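Local coordinates for phiAB6 tailspike (Unidentified phage, PDB 5JS4), which forms the trimeric, beta-helical tailspike of a bacteriophage and probably binds and fragments the exopolysaccharide of Acinetobacter baumannii, at residues Tyr614-Ser619 against Asp707-Thr712; Gly626-Lys631 against Arg638-Ser643. One frame throughout, in Å; residues are numbered along the deposited sequence.

Contact 1. Residues Tyr614-Ser619 against Asp707-Thr712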
# COMPACT_ATOMS: atom_id res chain seq x y z
N TYR A 614 51.89 -14.14 -25.94
CA TYR A 614 53.03 -15.02 -25.73
C TYR A 614 54.19 -14.18 -25.21
O TYR A 614 54.43 -13.10 -25.71
CB TYR A 614 53.46 -15.64 -27.06
CG TYR A 614 54.79 -16.34 -27.02
CD1 TYR A 614 54.88 -17.66 -26.59
CD2 TYR A 614 55.96 -15.70 -27.42
CE1 TYR A 614 56.10 -18.31 -26.55
CE2 TYR A 614 57.18 -16.34 -27.39
CZ TYR A 614 57.25 -17.65 -26.95
OH TYR A 614 58.45 -18.31 -26.92
N ASP A 615 54.90 -14.69 -24.20
CA ASP A 615 56.09 -14.02 -23.68
C ASP A 615 57.01 -15.11 -23.15
O ASP A 615 56.66 -15.81 -22.21
CB ASP A 615 55.71 -13.04 -22.58
CG ASP A 615 56.89 -12.21 -22.07
OD1 ASP A 615 58.06 -12.55 -22.34
OD2 ASP A 615 56.62 -11.20 -21.38
N GLN A 616 58.17 -15.27 -23.77
CA GLN A 616 59.09 -16.33 -23.36
C GLN A 616 59.66 -16.09 -21.96
O GLN A 616 60.22 -17.01 -21.37
CB GLN A 616 60.19 -16.56 -24.40
CG GLN A 616 61.20 -15.45 -24.55
CD GLN A 616 62.18 -15.73 -25.68
OE1 GLN A 616 61.81 -15.74 -26.85
NE2 GLN A 616 63.44 -15.97 -25.33
N SER A 617 59.50 -14.88 -21.43
CA SER A 617 59.90 -14.58 -20.04
C SER A 617 58.84 -14.92 -18.99
O SER A 617 59.13 -14.86 -17.78
CB SER A 617 60.30 -13.11 -19.90
OG SER A 617 61.53 -12.85 -20.54
N PHE A 618 57.62 -15.25 -19.41
CA PHE A 618 56.59 -15.70 -18.45
C PHE A 618 57.06 -16.99 -17.77
O PHE A 618 57.62 -17.87 -18.42
CB PHE A 618 55.25 -16.02 -19.13
CG PHE A 618 54.42 -14.82 -19.53
CD1 PHE A 618 54.48 -13.61 -18.84
CD2 PHE A 618 53.52 -14.94 -20.57
CE1 PHE A 618 53.69 -12.54 -19.23
CE2 PHE A 618 52.73 -13.88 -20.96
CZ PHE A 618 52.81 -12.68 -20.29
N SER A 619 56.78 -17.10 -16.48
CA SER A 619 57.05 -18.32 -15.72
C SER A 619 56.13 -19.46 -16.16
O SER A 619 56.54 -20.62 -16.18
CB SER A 619 56.87 -18.06 -14.22
OG SER A 619 57.75 -17.05 -13.77
N ASP A 707 62.10 -15.80 -34.10
CA ASP A 707 61.36 -15.94 -32.85
C ASP A 707 61.23 -14.62 -32.11
O ASP A 707 62.20 -14.14 -31.54
CB ASP A 707 62.05 -16.95 -31.94
CG ASP A 707 61.93 -18.36 -32.45
OD1 ASP A 707 60.79 -18.78 -32.73
OD2 ASP A 707 62.96 -19.05 -32.57
N PRO A 708 60.02 -14.04 -32.08
CA PRO A 708 59.83 -12.90 -31.18
C PRO A 708 59.98 -13.32 -29.73
O PRO A 708 59.79 -14.49 -29.39
CB PRO A 708 58.38 -12.46 -31.46
CG PRO A 708 58.03 -13.04 -32.78
CD PRO A 708 58.80 -14.33 -32.85
N HIS A 709 60.34 -12.38 -28.87
CA HIS A 709 60.34 -12.61 -27.44
C HIS A 709 58.92 -12.60 -26.89
O HIS A 709 58.57 -13.38 -26.01
CB HIS A 709 61.16 -11.54 -26.74
CG HIS A 709 61.62 -11.93 -25.37
ND1 HIS A 709 60.81 -11.88 -24.27
CD2 HIS A 709 62.83 -12.37 -24.94
CE1 HIS A 709 61.49 -12.28 -23.21
NE2 HIS A 709 62.71 -12.58 -23.59
N ARG A 710 58.10 -11.71 -27.44
CA ARG A 710 56.74 -11.50 -26.95
C ARG A 710 55.88 -10.97 -28.09
O ARG A 710 56.34 -10.16 -28.89
CB ARG A 710 56.75 -10.52 -25.77
CG ARG A 710 55.38 -10.07 -25.26
CD ARG A 710 55.52 -9.22 -24.00
NE ARG A 710 54.24 -8.69 -23.54
CZ ARG A 710 53.64 -8.95 -22.38
NH1 ARG A 710 54.20 -9.77 -21.48
NH2 ARG A 710 52.48 -8.39 -22.10
N PHE A 711 54.65 -11.47 -28.18
CA PHE A 711 53.68 -10.93 -29.13
C PHE A 711 52.26 -11.27 -28.70
O PHE A 711 52.02 -12.23 -27.98
CB PHE A 711 53.95 -11.43 -30.56
CG PHE A 711 53.70 -12.91 -30.76
CD1 PHE A 711 54.70 -13.83 -30.52
CD2 PHE A 711 52.46 -13.37 -31.22
CE1 PHE A 711 54.48 -15.18 -30.71
CE2 PHE A 711 52.24 -14.72 -31.41
CZ PHE A 711 53.25 -15.63 -31.16
N THR A 712 51.33 -10.46 -29.19
CA THR A 712 49.92 -10.56 -28.88
C THR A 712 49.16 -11.13 -30.07
O THR A 712 49.56 -10.92 -31.22
CB THR A 712 49.36 -9.15 -28.57
OG1 THR A 712 50.01 -8.64 -27.40
CG2 THR A 712 47.85 -9.15 -28.38
O HOH W 1 60.14 -17.29 -28.68
O HOH W 2 63.25 -15.00 -29.07
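Asp615 and Arg710 form a salt bridge between strands 602-615 and 708-715, neighbours in an antiparallel sheet of the C-terminal region, OD2 of Asp615 lying 2.8 Å from NH1 of Arg710. The arginine chain is extended from CG to NE and presents NH1 edge-on; the carboxylate stands nearly perpendicular to the guanidinium plane (86°), and OD2 accepts the N-H of NH1 on its anti side, slightly out of the carboxylate plane. Arg664 makes a second salt bridge to the same OD2, while NH2 of Arg710 reaches Gly652 and Asn651 of the second subunit. Asp615 OD1 accepts from the backbone N of Ser617 (2.9 Å), an Asx turn within the type I turn that ends the first strand.

Tyr614 and Phe711 are the hydrogen-bonded pair, with Tyr614 N to Phe711 O at 2.8 Å. Beyond them Gln616 N meets His709 O at 3.0 Å in an almost straight bond. One water joins Tyr614 OH (2.6 Å) to Pro708 O (2.9 Å). With CG anti to the backbone N (chi1 168°), the tyrosine ring brings its edge to Pro708 O and CE2 near His709 O. On the same face of the sheet, CB of Tyr614 sits over the Phe711 ring in a CH-pi contact; the two rings are inclined by 36°, CD2 of Tyr614 lying 3.6 Å from CE1 of Phe711.

Contact 2. Residues Gly626-Lys631 against Arg638-Ser643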
# COMPACT_ATOMS: atom_id res chain seq x y z
N GLY A 626 41.04 -21.33 -22.15
CA GLY A 626 41.46 -22.65 -22.62
C GLY A 626 42.41 -22.65 -23.80
O GLY A 626 42.76 -23.72 -24.29
N TRP A 627 42.82 -21.47 -24.26
CA TRP A 627 43.86 -21.34 -25.28
C TRP A 627 45.14 -20.75 -24.68
O TRP A 627 45.08 -19.87 -23.83
CB TRP A 627 43.39 -20.44 -26.44
CG TRP A 627 42.49 -21.15 -27.40
CD1 TRP A 627 42.87 -21.83 -28.52
CD2 TRP A 627 41.07 -21.27 -27.33
NE1 TRP A 627 41.77 -22.36 -29.16
CE2 TRP A 627 40.65 -22.03 -28.44
CE3 TRP A 627 40.10 -20.80 -26.43
CZ2 TRP A 627 39.31 -22.34 -28.68
CZ3 TRP A 627 38.77 -21.10 -26.67
CH2 TRP A 627 38.39 -21.87 -27.78
N LYS A 628 46.28 -21.26 -25.15
CA LYS A 628 47.59 -20.69 -24.82
C LYS A 628 48.44 -20.66 -26.08
O LYS A 628 48.10 -21.31 -27.08
CB LYS A 628 48.30 -21.51 -23.73
CG LYS A 628 48.66 -22.92 -24.13
CD LYS A 628 49.49 -23.59 -23.05
CE LYS A 628 49.85 -25.01 -23.43
NZ LYS A 628 50.70 -25.64 -22.38
N ILE A 629 49.53 -19.92 -26.04
CA ILE A 629 50.45 -19.85 -27.17
C ILE A 629 51.75 -20.53 -26.78
O ILE A 629 52.34 -20.21 -25.75
CB ILE A 629 50.76 -18.40 -27.60
CG1 ILE A 629 49.45 -17.63 -27.81
CG2 ILE A 629 51.62 -18.41 -28.86
CD1 ILE A 629 49.62 -16.19 -28.24
N VAL A 630 52.18 -21.48 -27.61
CA VAL A 630 53.43 -22.18 -27.39
C VAL A 630 54.28 -22.15 -28.65
O VAL A 630 53.76 -22.11 -29.77
CB VAL A 630 53.22 -23.65 -26.95
CG1 VAL A 630 52.46 -23.71 -25.64
CG2 VAL A 630 52.49 -24.44 -28.03
N LYS A 631 55.59 -22.18 -28.46
CA LYS A 631 56.53 -22.29 -29.56
C LYS A 631 56.60 -23.73 -30.03
O LYS A 631 56.86 -24.64 -29.23
CB LYS A 631 57.91 -21.79 -29.15
CG LYS A 631 58.94 -21.84 -30.26
CD LYS A 631 60.29 -21.35 -29.78
CE LYS A 631 61.37 -21.58 -30.82
NZ LYS A 631 62.70 -21.15 -30.32
N ARG A 638 51.94 -22.09 -31.91
CA ARG A 638 50.58 -22.61 -31.91
C ARG A 638 49.75 -21.86 -30.88
O ARG A 638 50.11 -21.81 -29.71
CB ARG A 638 50.54 -24.10 -31.55
CG ARG A 638 51.23 -25.01 -32.55
CD ARG A 638 50.82 -26.46 -32.33
NE ARG A 638 51.15 -26.93 -30.99
CZ ARG A 638 52.30 -27.51 -30.63
NH1 ARG A 638 53.28 -27.70 -31.51
NH2 ARG A 638 52.48 -27.89 -29.37
N VAL A 639 48.65 -21.27 -31.34
CA VAL A 639 47.59 -20.79 -30.47
C VAL A 639 46.65 -21.99 -30.34
O VAL A 639 45.83 -22.25 -31.22
CB VAL A 639 46.86 -19.56 -31.06
CG1 VAL A 639 45.80 -19.05 -30.10
CG2 VAL A 639 47.86 -18.46 -31.40
N GLU A 640 46.82 -22.73 -29.25
CA GLU A 640 46.28 -24.09 -29.14
C GLU A 640 45.42 -24.29 -27.91
O GLU A 640 45.55 -23.58 -26.91
CB GLU A 640 47.43 -25.11 -29.11
CG GLU A 640 48.37 -24.94 -27.93
CD GLU A 640 49.35 -26.09 -27.77
OE1 GLU A 640 49.68 -26.74 -28.78
OE2 GLU A 640 49.78 -26.33 -26.63
N ARG A 641 44.56 -25.30 -27.99
CA ARG A 641 43.70 -25.69 -26.89
C ARG A 641 44.49 -26.51 -25.88
O ARG A 641 45.25 -27.41 -26.26
CB ARG A 641 42.53 -26.53 -27.38
CG ARG A 641 41.68 -25.81 -28.41
CD ARG A 641 40.39 -26.54 -28.70
NE ARG A 641 40.60 -27.85 -29.31
CZ ARG A 641 39.63 -28.66 -29.72
NH1 ARG A 641 38.36 -28.32 -29.57
NH2 ARG A 641 39.94 -29.84 -30.27
N VAL A 642 44.31 -26.20 -24.61
CA VAL A 642 44.88 -27.03 -23.55
C VAL A 642 43.97 -28.22 -23.26
O VAL A 642 42.82 -28.26 -23.69
CB VAL A 642 45.14 -26.22 -22.26
CG1 VAL A 642 46.01 -25.00 -22.56
CG2 VAL A 642 43.84 -25.80 -21.60
N SER A 643 44.50 -29.19 -22.53
CA SER A 643 43.76 -30.40 -22.20
C SER A 643 42.43 -30.05 -21.54
O SER A 643 42.38 -29.25 -20.60
CB SER A 643 44.58 -31.29 -21.27
OG SER A 643 43.87 -32.48 -20.97
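Trp627 lies beside Arg641, the indole NE1 3.5 Å from CG of the arginine, and CA of Arg641 sits over one face of the ring. They are a non-hydrogen-bonded pair of the antiparallel beta hairpin made by strands 627-633 and 636-641. Neither polar end is spent on the other: Trp627 NE1 donates to Ala692 O and Arg641 NH1 to Ser647 O. Farther along the same face, CG1 of Ile629 packs against CG2 of Val639 at 4.0 Å, and all three apolar residues, Trp627, Ile629 and Val639, touch Leu612 of strand 602-615.

Five backbone hydrogen bonds join the strands. Lys628 with Glu640 and Val630 with Arg638 each exchange two, the shortest being Arg638 N to Val630 O at 2.8 Å; Val642 N to Gly626 O (2.9 Å) adds one where the first strand begins. Gly626 has a positive phi (96°), a conformation in which a CB would press on the preceding carbonyl.

On the face bearing Lys628, Val630, Arg638 and Glu640, the lysine and glutamate run side by side, both with CG between backbone N and carbonyl carbon (chi1 65° and 61°). Their charged atoms stay beyond salt-bridge range, although CE of Lys628 comes to 3.5 Å from OE2 of Glu640; CG of the lysine packs 3.7 Å from CG1 of Val642. Glu640 OE1 is held by Arg638 NE at 2.7 Å, edge-on to the guanidinium, with a weak second bond from NH2. Val630 wedges its CG2 against both partners, over one guanidinium face, with Arg638 NH2 3.7 Å from that methyl.

In the fold
Contact 2 is nested within the loop of chain closed by contact 1; their centres are 13 Å apart near the C-terminal end of the spike. Contact 1 belongs to one antiparallel sheet and contact 2 to another, and their apolar side chains meet where Phe711 CZ lies 4.0 Å from Ile629 CG2. Tyr614 CD1 packs against a backbone carbonyl, 3.7 Å from Ile629 O. Tyr637, in the hairpin of contact 2, packs edge-to-face with both Tyr614 and Phe711. A salt bridge, Asp707 OD2 to Lys631 NZ at 3.1 Å, also joins the two contacts. Both contacts touch the second subunit of the trimer, and neither contains a residue of the malonic acid pockets.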